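Local coordinates for protein adhesin LabA (Helicobacter pylori, PDB 6GMM) that probably serves as a bacterial surface lectin, binding LacdiNAc glycans of the gastric mucosa through its extracellular adhesin domain, at residues Q297-I300 with L301-A304. Residues are numbered along the deposited sequence; the frame is centred on the assembly and turned at random.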
ATOM      1  N   GLN A 297      -2.211   9.483   5.092  1.00 22.03           N
ATOM      2  CA  GLN A 297      -1.940   9.652   3.658  1.00 22.10           C
ATOM      3  C   GLN A 297      -0.542   9.163   3.294  1.00 25.41           C
ATOM      4  O   GLN A 297      -0.368   8.553   2.249  1.00 24.50           O
ATOM      5  CB  GLN A 297      -2.093  11.129   3.241  1.00 23.78           C
ATOM      6  CG  GLN A 297      -3.541  11.606   3.328  1.00 29.98           C
ATOM      7  CD  GLN A 297      -3.770  12.885   2.590  1.00 31.51           C
ATOM      8  OE1 GLN A 297      -3.179  13.137   1.536  1.00 20.18           O
ATOM      9  NE2 GLN A 297      -4.692  13.685   3.092  1.00 20.16           N
ATOM     10  N   ALA A 298       0.446   9.411   4.156  1.00 21.79           N
ATOM     11  CA  ALA A 298       1.805   8.953   3.892  1.00 21.73           C
ATOM     12  C   ALA A 298       1.898   7.444   3.967  1.00 25.99           C
ATOM     13  O   ALA A 298       2.652   6.868   3.169  1.00 26.47           O
ATOM     14  CB  ALA A 298       2.795   9.603   4.842  1.00 21.84           C
ATOM     15  N   GLU A 299       1.122   6.796   4.901  1.00 21.98           N
ATOM     16  CA  GLU A 299       1.087   5.318   5.056  1.00 21.77           C
ATOM     17  C   GLU A 299       0.512   4.656   3.837  1.00 22.74           C
ATOM     18  O   GLU A 299       1.134   3.752   3.292  1.00 23.11           O
ATOM     19  CB  GLU A 299       0.311   4.858   6.299  1.00 23.63           C
ATOM     20  CG  GLU A 299       1.174   4.208   7.364  1.00 37.41           C
ATOM     21  CD  GLU A 299       1.838   2.895   6.993  1.00 59.03           C
ATOM     22  OE1 GLU A 299       2.883   2.927   6.304  1.00 54.51           O
ATOM     23  OE2 GLU A 299       1.370   1.841   7.481  1.00 53.92           O
ATOM     24  N   ILE A 300      -0.666   5.135   3.382  1.00 18.02           N
ATOM     25  CA  ILE A 300      -1.331   4.686   2.155  1.00 17.29           C
ATOM     26  C   ILE A 300      -0.308   4.635   1.021  1.00 20.62           C
ATOM     27  O   ILE A 300      -0.177   3.610   0.364  1.00 21.91           O
ATOM     28  CB  ILE A 300      -2.508   5.611   1.816  1.00 19.14           C
ATOM     29  CG1 ILE A 300      -3.630   5.443   2.862  1.00 18.90           C
ATOM     30  CG2 ILE A 300      -2.984   5.387   0.380  1.00 19.76           C
ATOM     31  CD1 ILE A 300      -4.735   6.380   2.753  1.00 26.62           C
ATOM     32  N   LEU A 301       0.455   5.698   0.846  1.00 17.15           N
ATOM     33  CA  LEU A 301       1.498   5.758  -0.174  1.00 17.49           C
ATOM     34  C   LEU A 301       2.597   4.698   0.038  1.00 21.20           C
ATOM     35  O   LEU A 301       2.992   4.015  -0.924  1.00 19.81           O
ATOM     36  CB  LEU A 301       2.069   7.185  -0.249  1.00 17.81           C
ATOM     37  CG  LEU A 301       1.058   8.214  -0.796  1.00 22.63           C
ATOM     38  CD1 LEU A 301       1.650   9.627  -0.859  1.00 23.59           C
ATOM     39  CD2 LEU A 301       0.469   7.761  -2.145  1.00 25.58           C
ATOM     40  N   ASN A 302       3.021   4.498   1.311  1.00 17.63           N
ATOM     41  CA  ASN A 302       4.042   3.500   1.662  1.00 17.68           C
ATOM     42  C   ASN A 302       3.524   2.145   1.193  1.00 22.71           C
ATOM     43  O   ASN A 302       4.211   1.463   0.421  1.00 24.21           O
ATOM     44  CB  ASN A 302       4.283   3.476   3.191  1.00 18.54           C
ATOM     45  CG  ASN A 302       5.164   2.351   3.702  1.00 59.21           C
ATOM     46  OD1 ASN A 302       4.708   1.231   3.975  1.00 59.25           O
ATOM     47  ND2 ASN A 302       6.442   2.637   3.877  1.00 54.73           N
ATOM     48  N   ARG A 303       2.283   1.808   1.607  1.00 18.03           N
ATOM     49  CA  ARG A 303       1.620   0.543   1.283  1.00 18.28           C
ATOM     50  C   ARG A 303       1.391   0.325  -0.206  1.00 19.95           C
ATOM     51  O   ARG A 303       1.715  -0.758  -0.683  1.00 19.43           O
ATOM     52  CB  ARG A 303       0.322   0.385   2.087  1.00 16.72           C
ATOM     53  CG  ARG A 303       0.570   0.396   3.601  1.00 16.58           C
ATOM     54  CD  ARG A 303       1.568  -0.663   4.038  1.00 22.30           C
ATOM     55  NE  ARG A 303       2.004  -0.421   5.412  1.00 34.39           N
ATOM     56  CZ  ARG A 303       2.701  -1.279   6.147  1.00 47.28           C
ATOM     57  NH1 ARG A 303       3.034  -0.974   7.395  1.00 32.26           N
ATOM     58  NH2 ARG A 303       3.045  -2.462   5.652  1.00 35.55           N
ATOM     59  N   ALA A 304       0.882   1.339  -0.955  1.00 17.42           N
ATOM     60  CA  ALA A 304       0.675   1.215  -2.420  1.00 17.21           C
ATOM     61  C   ALA A 304       2.018   0.878  -3.096  1.00 20.70           C
ATOM     62  O   ALA A 304       2.090  -0.031  -3.901  1.00 20.88           O
ATOM     63  CB  ALA A 304       0.114   2.507  -2.994  1.00 17.90           C
TER
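E299 and R303 form an i to i+4 salt bridge along helix 287-311, a long helix of this largely helical adhesin, which is related in sequence to the SabA adhesion domain. R303 presents NE and NH1 side-on, and both nitrogens donate to the same oxygen, E299 OE2. That oxygen lies close to the guanidinium plane, whereas the carboxylate plane is turned 75° from it, so the charged groups meet at a guanidinium edge rather than stacked. R303 NE to E299 OE2 spans 3.1 Å with an N-H...O angle of 156°. R303 NH1 to E299 OE2 is longer, 3.3 Å, and takes the syn lone pair of OE2. Bends at chi2 in both chains bring the two ends together. R303 NH2 donates a hydrogen bond to N251 OD1, linking the pair to helix 239-264.

In the backbone of the same turn, the bond from R303 N to E299 O spans 2.8 Å, followed by A304 N to I300 O. On another side of the helix, L301 reaches back over the preceding turn, its CG 3.4 Å from Q297 O, and packs against A372 and I375 of helix 369-386. N302 runs alongside E299, its amide plane 47° from the carboxylate, and N302 OD1 sits 3.4 Å from E299 OE1, a contact between two acceptors.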